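Local atomic coordinates of thermophilic dibenzothiophene desulfurization enzyme C (PDB entry 5XDC), a protein that probably catalyses the FMNH2- and O2-dependent oxidation of dibenzothiophene, first to its 5-oxide and then to its 5,5-dioxide. Residues B[79-84]-B[256-261]; B[260-265]-B[354-359]; B[350-355]-B[380-385]. All coordinates share one frame; numbering follows the deposited sequence.

Contact 1. Residues B[79-84]-B[256-261]; sequences EIASAD and THLYLG
S82 and L258 meet the opposite helix through side chains set by their first torsions. The S82 hydroxyl sits between its own backbone N and carbonyl carbon (chi1 76°), which folds OG back onto its own helix, while CB stays at the interface. L258 places CG anti to the carbonyl carbon (chi1 -64°), and of its two branches CD2 is the one that reaches the methyl of A81, 4.0 Å from A81 CB. Next to this apolar pair the two backbones come very close: the CA atoms of S82 and G261 are only 4.3 Å apart, and no side chain on G261 stands between them. The G261 carbonyl oxygen lies 3.1 Å from S82 CB and 3.1 Å from S82 CA, the latter a bent CA-H...O contact. The same oxygen also accepts the helical bond from G265 N. S82 OG donates to E79 O at 2.6 Å, so the hydroxyl is satisfied within helix 70-83 and makes no bond across the interface. The geometry is that of a close helix-helix crossing, with local axes 7.6 Å apart and 50° between their directions, where glycine faces alanine and serine. In the acyl-CoA dehydrogenase fold of this DszC-type flavoprotein it joins the N-terminal helical domain to helix 247-276 of the C-terminal bundle. Beyond A81, the side chain of L258 also rests on H89, a residue of the indole pocket. D84 is the N-cap of the next helix, its OD1 bonded to L87 N and its OD2 paired with R35.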
loop_
_atom_site.group_PDB
_atom_site.type_symbol
_atom_site.label_atom_id
_atom_site.label_comp_id
_atom_site.label_asym_id
_atom_site.label_seq_id
_atom_site.Cartn_x
_atom_site.Cartn_y
_atom_site.Cartn_z
ATOM N N GLU B 79 12.773 -22.568 -9.245
ATOM C CA GLU B 79 11.855 -23.653 -9.578
ATOM C C GLU B 79 11.719 -24.612 -8.404
ATOM O O GLU B 79 10.608 -24.992 -8.016
ATOM C CB GLU B 79 12.348 -24.381 -10.829
ATOM C CG GLU B 79 11.528 -25.602 -11.218
ATOM C CD GLU B 79 10.087 -25.275 -11.563
ATOM O OE1 GLU B 79 9.209 -26.139 -11.343
ATOM O OE2 GLU B 79 9.818 -24.145 -12.021
ATOM N N ILE B 80 12.846 -25.009 -7.818
ATOM C CA ILE B 80 12.776 -25.928 -6.687
ATOM C C ILE B 80 12.087 -25.257 -5.509
ATOM O O ILE B 80 11.271 -25.877 -4.822
ATOM C CB ILE B 80 14.183 -26.437 -6.322
ATOM C CG1 ILE B 80 14.699 -27.326 -7.459
ATOM C CG2 ILE B 80 14.155 -27.212 -5.030
ATOM C CD1 ILE B 80 16.133 -27.783 -7.312
ATOM N N ALA B 81 12.419 -23.993 -5.248
ATOM C CA ALA B 81 11.826 -23.300 -4.112
ATOM C C ALA B 81 10.312 -23.204 -4.247
ATOM O O ALA B 81 9.607 -23.207 -3.235
ATOM C CB ALA B 81 12.411 -21.899 -3.974
ATOM N N SER B 82 9.804 -23.085 -5.482
ATOM C CA SER B 82 8.366 -22.994 -5.699
ATOM C C SER B 82 7.646 -24.259 -5.265
ATOM O O SER B 82 6.456 -24.198 -4.947
ATOM C CB SER B 82 8.069 -22.697 -7.174
ATOM O OG SER B 82 8.232 -23.844 -7.996
ATOM N N ALA B 83 8.342 -25.396 -5.255
ATOM C CA ALA B 83 7.800 -26.676 -4.818
ATOM C C ALA B 83 8.024 -26.926 -3.337
ATOM O O ALA B 83 7.129 -27.428 -2.648
ATOM C CB ALA B 83 8.445 -27.818 -5.614
ATOM N N ASP B 84 9.219 -26.601 -2.848
ATOM C CA ASP B 84 9.606 -26.890 -1.472
ATOM C C ASP B 84 10.637 -25.835 -1.099
ATOM O O ASP B 84 11.767 -25.872 -1.599
ATOM C CB ASP B 84 10.169 -28.305 -1.348
ATOM C CG ASP B 84 10.550 -28.669 0.073
ATOM O OD1 ASP B 84 11.104 -27.808 0.784
ATOM O OD2 ASP B 84 10.311 -29.838 0.459
ATOM N N THR B 256 16.828 -13.754 -3.270
ATOM C CA THR B 256 15.798 -13.142 -4.102
ATOM C C THR B 256 15.031 -14.194 -4.889
ATOM O O THR B 256 13.800 -14.147 -4.982
ATOM C CB THR B 256 16.440 -12.129 -5.050
ATOM O OG1 THR B 256 17.069 -11.095 -4.299
ATOM C CG2 THR B 256 15.404 -11.485 -5.963
ATOM N N HIS B 257 15.743 -15.167 -5.460
ATOM C CA HIS B 257 15.085 -16.217 -6.220
ATOM C C HIS B 257 14.326 -17.211 -5.335
ATOM O O HIS B 257 13.357 -17.823 -5.800
ATOM C CB HIS B 257 16.129 -16.912 -7.087
ATOM C CG HIS B 257 16.495 -16.118 -8.303
ATOM N ND1 HIS B 257 17.414 -15.092 -8.277
ATOM C CD2 HIS B 257 16.012 -16.157 -9.569
ATOM C CE1 HIS B 257 17.497 -14.548 -9.481
ATOM N NE2 HIS B 257 16.656 -15.174 -10.281
ATOM N N LEU B 258 14.728 -17.393 -4.073
ATOM C CA LEU B 258 13.878 -18.133 -3.147
ATOM C C LEU B 258 12.533 -17.443 -3.004
ATOM O O LEU B 258 11.480 -18.092 -3.059
ATOM C CB LEU B 258 14.542 -18.246 -1.772
ATOM C CG LEU B 258 15.857 -19.025 -1.676
ATOM C CD1 LEU B 258 16.335 -19.032 -0.247
ATOM C CD2 LEU B 258 15.668 -20.451 -2.200
ATOM N N TYR B 259 12.557 -16.116 -2.852
ATOM C CA TYR B 259 11.322 -15.365 -2.632
ATOM C C TYR B 259 10.461 -15.352 -3.885
ATOM O O TYR B 259 9.238 -15.532 -3.802
ATOM C CB TYR B 259 11.638 -13.944 -2.158
ATOM C CG TYR B 259 12.590 -13.895 -0.983
ATOM C CD1 TYR B 259 12.719 -14.963 -0.102
ATOM C CD2 TYR B 259 13.363 -12.783 -0.766
ATOM C CE1 TYR B 259 13.619 -14.920 0.933
ATOM C CE2 TYR B 259 14.269 -12.734 0.274
ATOM C CZ TYR B 259 14.401 -13.817 1.110
ATOM O OH TYR B 259 15.314 -13.740 2.132
ATOM N N LEU B 260 11.069 -15.172 -5.060
ATOM C CA LEU B 260 10.289 -15.248 -6.298
ATOM C C LEU B 260 9.725 -16.648 -6.518
ATOM O O LEU B 260 8.598 -16.805 -6.995
ATOM C CB LEU B 260 11.150 -14.831 -7.488
ATOM C CG LEU B 260 11.648 -13.394 -7.451
ATOM C CD1 LEU B 260 12.633 -13.162 -8.599
ATOM C CD2 LEU B 260 10.487 -12.419 -7.567
ATOM N N GLY B 261 10.486 -17.687 -6.175
ATOM C CA GLY B 261 9.968 -19.036 -6.318
ATOM C C GLY B 261 8.799 -19.320 -5.391
ATOM O O GLY B 261 7.788 -19.900 -5.805
#

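Contact 2. Residues B[260-265]-B[354-359]; sequences LGIARG and ELTSRL
L355 lays both of its methyl branches over A263. CD2 rests 3.7 Å from the A263 carbonyl oxygen, and CD1 lies 3.9 Å from A263 O and 4.1 Å from A263 CB, so the isobutyl fork covers the backbone carbonyl as well as the small methyl next to it. The first bond of the side chain points toward helix 247-276, and with CG anti to N (chi1 173°) the fork lies over A263. The closest pair of CA atoms, those of A263 and L355, is 6.9 Å apart, a separation that the alanine's short side chain permits. A second, looser touch lies one residue back on helix 247-276 and one residue on along helix 331-363, where I262 CG2 and T356 CG2 meet methyl to methyl at 4.3 Å. The T356 hydroxyl takes no part in this, since OG1 is bonded to V352 O one turn earlier on its own helix, leaving the methyl to face I262. Both helices belong to the C-terminal helical bundle of the acyl-CoA dehydrogenase fold; helix 376-385 covers the I262-T356 edge through F378. The charged residues lie outside the interface: R264 pairs with E310, and R358 NH1 is 3.2 Å from E354 OE1, a purely electrostatic pairing because the oxygen stands well out of the guanidinium plane. S357 bonds the second subunit, its OG to W379 NE1 and its carbonyl oxygen to R383 NH1 there. No hydrogen bond joins the two segments, so what holds them to each other is close apolar fit, not directed polar bonds.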
loop_
_atom_site.group_PDB
_atom_site.type_symbol
_atom_site.label_atom_id
_atom_site.label_comp_id
_atom_site.label_asym_id
_atom_site.label_seq_id
_atom_site.Cartn_x
_atom_site.Cartn_y
_atom_site.Cartn_z
ATOM N N LEU B 260 11.069 -15.172 -5.060
ATOM C CA LEU B 260 10.289 -15.248 -6.298
ATOM C C LEU B 260 9.725 -16.648 -6.518
ATOM O O LEU B 260 8.598 -16.805 -6.995
ATOM C CB LEU B 260 11.150 -14.831 -7.488
ATOM C CG LEU B 260 11.648 -13.394 -7.451
ATOM C CD1 LEU B 260 12.633 -13.162 -8.599
ATOM C CD2 LEU B 260 10.487 -12.419 -7.567
ATOM N N GLY B 261 10.486 -17.687 -6.175
ATOM C CA GLY B 261 9.968 -19.036 -6.318
ATOM C C GLY B 261 8.799 -19.320 -5.391
ATOM O O GLY B 261 7.788 -19.900 -5.805
ATOM N N ILE B 262 8.915 -18.914 -4.130
ATOM C CA ILE B 262 7.804 -19.092 -3.193
ATOM C C ILE B 262 6.575 -18.352 -3.700
ATOM O O ILE B 262 5.460 -18.883 -3.678
ATOM C CB ILE B 262 8.203 -18.622 -1.782
ATOM C CG1 ILE B 262 9.279 -19.532 -1.194
ATOM C CG2 ILE B 262 6.979 -18.573 -0.871
ATOM C CD1 ILE B 262 9.932 -18.968 0.037
ATOM N N ALA B 263 6.772 -17.124 -4.195
ATOM C CA ALA B 263 5.667 -16.318 -4.705
ATOM C C ALA B 263 4.966 -17.012 -5.865
ATOM O O ALA B 263 3.731 -17.038 -5.930
ATOM C CB ALA B 263 6.172 -14.944 -5.135
ATOM N N ARG B 264 5.737 -17.546 -6.814
ATOM C CA ARG B 264 5.139 -18.232 -7.954
ATOM C C ARG B 264 4.417 -19.498 -7.509
ATOM O O ARG B 264 3.291 -19.762 -7.939
ATOM C CB ARG B 264 6.199 -18.550 -9.008
ATOM C CG ARG B 264 5.644 -19.355 -10.184
ATOM C CD ARG B 264 6.541 -19.282 -11.426
ATOM N NE ARG B 264 6.454 -17.981 -12.104
ATOM C CZ ARG B 264 5.501 -17.631 -12.967
ATOM N NH1 ARG B 264 4.521 -18.476 -13.271
ATOM N NH2 ARG B 264 5.525 -16.418 -13.527
ATOM N N GLY B 265 5.028 -20.274 -6.613
ATOM C CA GLY B 265 4.364 -21.474 -6.130
ATOM C C GLY B 265 3.069 -21.168 -5.403
ATOM O O GLY B 265 2.064 -21.865 -5.579
ATOM N N GLU B 354 3.319 -9.957 0.833
ATOM C CA GLU B 354 1.941 -9.521 0.587
ATOM C C GLU B 354 1.113 -10.644 -0.018
ATOM O O GLU B 354 0.000 -10.929 0.434
ATOM C CB GLU B 354 1.926 -8.304 -0.352
ATOM C CG GLU B 354 2.488 -7.059 0.256
ATOM C CD GLU B 354 2.440 -5.863 -0.690
ATOM O OE1 GLU B 354 1.977 -6.021 -1.841
ATOM O OE2 GLU B 354 2.868 -4.761 -0.276
ATOM N N LEU B 355 1.653 -11.301 -1.043
ATOM C CA LEU B 355 0.913 -12.279 -1.830
ATOM C C LEU B 355 0.535 -13.510 -1.007
ATOM O O LEU B 355 -0.598 -14.006 -1.094
ATOM C CB LEU B 355 1.791 -12.643 -3.027
ATOM C CG LEU B 355 1.498 -13.727 -4.032
ATOM C CD1 LEU B 355 2.389 -13.430 -5.261
ATOM C CD2 LEU B 355 1.794 -15.101 -3.455
ATOM N N THR B 356 1.464 -14.022 -0.209
ATOM C CA THR B 356 1.198 -15.266 0.498
ATOM C C THR B 356 0.131 -15.093 1.565
ATOM O O THR B 356 -0.501 -16.082 1.955
ATOM C CB THR B 356 2.482 -15.832 1.115
ATOM O OG1 THR B 356 3.104 -14.861 1.960
ATOM C CG2 THR B 356 3.450 -16.259 0.021
ATOM N N SER B 357 -0.095 -13.860 2.013
ATOM C CA SER B 357 -1.144 -13.550 2.974
ATOM C C SER B 357 -2.442 -13.165 2.277
ATOM O O SER B 357 -3.510 -13.688 2.608
ATOM C CB SER B 357 -0.689 -12.413 3.894
ATOM O OG SER B 357 -1.738 -12.020 4.746
ATOM N N ARG B 358 -2.368 -12.275 1.287
ATOM C CA ARG B 358 -3.582 -11.714 0.707
ATOM C C ARG B 358 -4.299 -12.667 -0.236
ATOM O O ARG B 358 -5.492 -12.478 -0.484
ATOM C CB ARG B 358 -3.248 -10.416 -0.032
ATOM C CG ARG B 358 -2.918 -9.269 0.916
ATOM C CD ARG B 358 -2.439 -8.053 0.145
ATOM N NE ARG B 358 -1.837 -7.056 1.023
ATOM C CZ ARG B 358 -1.162 -5.994 0.600
ATOM N NH1 ARG B 358 -0.998 -5.781 -0.702
ATOM N NH2 ARG B 358 -0.655 -5.139 1.483
ATOM N N LEU B 359 -3.619 -13.686 -0.766
ATOM C CA LEU B 359 -4.301 -14.617 -1.659
ATOM C C LEU B 359 -5.442 -15.347 -0.959
ATOM O O LEU B 359 -6.364 -15.811 -1.633
ATOM C CB LEU B 359 -3.309 -15.620 -2.256
ATOM C CG LEU B 359 -2.510 -15.096 -3.454
ATOM C CD1 LEU B 359 -1.395 -16.058 -3.830
ATOM C CD2 LEU B 359 -3.424 -14.864 -4.632
#

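Contact 3. Residues B[350-355]-B[380-385]; sequences RLVIEL and RDARTH. With IND (indole), chain J.
Helices 331-363 and 376-385 cross in a roughly opposed sense, their local axes 9.2 Å apart and 139° between their directions, with I353 and R383 closest in CA position. I353 does most of the touching: its CD1 sits 3.7 Å above the centre of the R383 guanidinium, over one face, and also reaches R383 CA at 3.6 Å. The arginine chain bends at chi2 (68°) and chi3 (-70°), which folds the flat group back across the isoleucine at about a right angle. T386 OG1 holds its NH2, while NH1 forms a salt bridge with OE2 of E361 of the second subunit, so the rotation of the group is fixed from both chains. Alongside, V352 presses both methyls on A382, CG2 lying 3.6 Å from A382 CB. T384 and H385 face elsewhere, onto the bound indole. T384 O approaches indole C7 at 3.6 Å, and H385 CD2 comes 3.7 Å from C8, with indole N1 in plane at the imidazole edge. Both H385 nitrogens are bonded, ND1 to Y259 OH and NE2 to OH of Y93, an FMN-binding residue. One helix of the acyl-CoA dehydrogenase-type C-terminal bundle thus packs on a neighbour and lines the ligand pocket.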
loop_
_atom_site.group_PDB
_atom_site.type_symbol
_atom_site.label_atom_id
_atom_site.label_comp_id
_atom_site.label_asym_id
_atom_site.label_seq_id
_atom_site.Cartn_x
_atom_site.Cartn_y
_atom_site.Cartn_z
ATOM N N ARG B 350 8.774 -7.644 -0.655
ATOM C CA ARG B 350 7.442 -7.065 -0.492
ATOM C C ARG B 350 6.402 -7.911 -1.199
ATOM O O ARG B 350 5.315 -8.164 -0.655
ATOM C CB ARG B 350 7.411 -5.634 -1.035
ATOM C CG ARG B 350 8.370 -4.667 -0.340
ATOM C CD ARG B 350 8.167 -4.654 1.162
ATOM N NE ARG B 350 8.808 -3.511 1.811
ATOM C CZ ARG B 350 9.111 -3.471 3.104
ATOM N NH1 ARG B 350 8.840 -4.513 3.880
ATOM N NH2 ARG B 350 9.681 -2.389 3.624
ATOM N N LEU B 351 6.732 -8.390 -2.401
ATOM C CA LEU B 351 5.770 -9.159 -3.182
ATOM C C LEU B 351 5.392 -10.451 -2.469
ATOM O O LEU B 351 4.207 -10.753 -2.292
ATOM C CB LEU B 351 6.340 -9.462 -4.577
ATOM C CG LEU B 351 5.453 -10.393 -5.399
ATOM C CD1 LEU B 351 4.082 -9.770 -5.592
ATOM C CD2 LEU B 351 6.121 -10.721 -6.738
ATOM N N VAL B 352 6.385 -11.236 -2.051
ATOM C CA VAL B 352 6.061 -12.556 -1.521
ATOM C C VAL B 352 5.336 -12.432 -0.188
ATOM O O VAL B 352 4.428 -13.215 0.102
ATOM C CB VAL B 352 7.316 -13.449 -1.419
ATOM C CG1 VAL B 352 8.262 -13.012 -0.312
ATOM C CG2 VAL B 352 6.890 -14.901 -1.209
ATOM N N ILE B 353 5.697 -11.439 0.632
ATOM C CA ILE B 353 5.058 -11.301 1.939
ATOM C C ILE B 353 3.599 -10.863 1.779
ATOM O O ILE B 353 2.713 -11.359 2.486
ATOM C CB ILE B 353 5.864 -10.332 2.828
ATOM C CG1 ILE B 353 7.234 -10.927 3.200
ATOM C CG2 ILE B 353 5.097 -9.956 4.101
ATOM C CD1 ILE B 353 7.183 -12.255 3.951
ATOM N N GLU B 354 3.319 -9.957 0.833
ATOM C CA GLU B 354 1.941 -9.521 0.587
ATOM C C GLU B 354 1.113 -10.644 -0.018
ATOM O O GLU B 354 0.000 -10.929 0.434
ATOM C CB GLU B 354 1.926 -8.304 -0.352
ATOM C CG GLU B 354 2.488 -7.059 0.256
ATOM C CD GLU B 354 2.440 -5.863 -0.690
ATOM O OE1 GLU B 354 1.977 -6.021 -1.841
ATOM O OE2 GLU B 354 2.868 -4.761 -0.276
ATOM N N LEU B 355 1.653 -11.301 -1.043
ATOM C CA LEU B 355 0.913 -12.279 -1.830
ATOM C C LEU B 355 0.535 -13.510 -1.007
ATOM O O LEU B 355 -0.598 -14.006 -1.094
ATOM C CB LEU B 355 1.791 -12.643 -3.027
ATOM C CG LEU B 355 1.498 -13.727 -4.032
ATOM C CD1 LEU B 355 2.389 -13.430 -5.261
ATOM C CD2 LEU B 355 1.794 -15.101 -3.455
ATOM N N ARG B 380 4.602 -18.862 5.772
ATOM C CA ARG B 380 5.538 -19.203 6.842
ATOM C C ARG B 380 6.977 -19.259 6.325
ATOM O O ARG B 380 7.898 -18.731 6.960
ATOM C CB ARG B 380 5.150 -20.533 7.485
ATOM C CG ARG B 380 3.919 -20.444 8.376
ATOM C CD ARG B 380 3.734 -21.706 9.187
ATOM N NE ARG B 380 3.182 -22.806 8.411
ATOM C CZ ARG B 380 3.870 -23.861 7.969
ATOM N NH1 ARG B 380 5.168 -23.973 8.192
ATOM N NH2 ARG B 380 3.257 -24.803 7.278
ATOM N N ASP B 381 7.183 -19.880 5.171
ATOM C CA ASP B 381 8.524 -19.997 4.606
ATOM C C ASP B 381 9.083 -18.631 4.249
ATOM O O ASP B 381 10.206 -18.280 4.628
ATOM C CB ASP B 381 8.482 -20.895 3.379
ATOM C CG ASP B 381 8.252 -22.354 3.725
ATOM O OD1 ASP B 381 8.541 -22.761 4.875
ATOM O OD2 ASP B 381 7.786 -23.097 2.835
ATOM N N ALA B 382 8.293 -17.835 3.530
ATOM C CA ALA B 382 8.741 -16.511 3.132
ATOM C C ALA B 382 8.921 -15.608 4.337
ATOM O O ALA B 382 9.920 -14.884 4.421
ATOM C CB ALA B 382 7.742 -15.899 2.155
ATOM N N ARG B 383 7.959 -15.610 5.266
ATOM C CA ARG B 383 8.055 -14.715 6.418
ATOM C C ARG B 383 9.303 -15.016 7.239
ATOM O O ARG B 383 9.932 -14.103 7.790
ATOM C CB ARG B 383 6.796 -14.830 7.290
ATOM C CG ARG B 383 6.776 -13.967 8.554
ATOM C CD ARG B 383 6.700 -12.484 8.256
ATOM N NE ARG B 383 7.941 -11.980 7.677
ATOM C CZ ARG B 383 8.124 -10.739 7.253
ATOM N NH1 ARG B 383 7.168 -9.832 7.389
ATOM N NH2 ARG B 383 9.278 -10.392 6.683
ATOM N N THR B 384 9.680 -16.296 7.328
ATOM C CA THR B 384 10.890 -16.680 8.052
ATOM C C THR B 384 12.145 -16.174 7.346
ATOM O O THR B 384 12.951 -15.443 7.932
ATOM C CB THR B 384 10.929 -18.207 8.217
ATOM O OG1 THR B 384 9.810 -18.647 9.003
ATOM C CG2 THR B 384 12.199 -18.670 8.925
ATOM N N HIS B 385 12.350 -16.558 6.085
ATOM C CA HIS B 385 13.658 -16.281 5.519
ATOM C C HIS B 385 13.850 -14.823 5.122
ATOM O O HIS B 385 14.991 -14.347 5.123
ATOM C CB HIS B 385 13.959 -17.162 4.316
ATOM C CG HIS B 385 15.412 -17.147 3.995
ATOM N ND1 HIS B 385 15.940 -16.304 3.044
ATOM C CD2 HIS B 385 16.468 -17.743 4.603
ATOM C CE1 HIS B 385 17.256 -16.439 3.025
ATOM N NE2 HIS B 385 17.604 -17.303 3.964
HETATM N N1 IND J . 15.907 -19.777 7.867
HETATM C C2 IND J . 16.845 -20.665 7.550
HETATM C C3 IND J . 17.925 -19.998 7.706
HETATM C C4 IND J . 18.777 -17.743 8.350
HETATM C C5 IND J . 18.308 -16.488 8.749
HETATM C C6 IND J . 16.925 -16.249 8.883
HETATM C C7 IND J . 16.013 -17.267 8.619
HETATM C C8 IND J . 16.467 -18.512 8.228
HETATM C C9 IND J . 17.879 -18.746 8.087
#

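In the fold
The three contacts follow one another through the helical core. Contacts 1 and 2 share L260 and G261 on helix 247-276, their centres about 10 Å apart; contacts 2 and 3 share E354 and L355 on helix 331-363, with centres about 7 Å apart. I262 CG2 meets V352 CG2 at 3.7 Å, joining contact 2 to contact 3. Contacts 1 and 3, with centres about 11 Å apart, also touch directly, Y259 O lying 3.6 Å from V352 CG2. Of the three, contact 3 is the one that reaches the indole. The side chain of L258 in contact 1 lies about 8 Å from the indole, and that of I262 in contact 2 about 10 Å away.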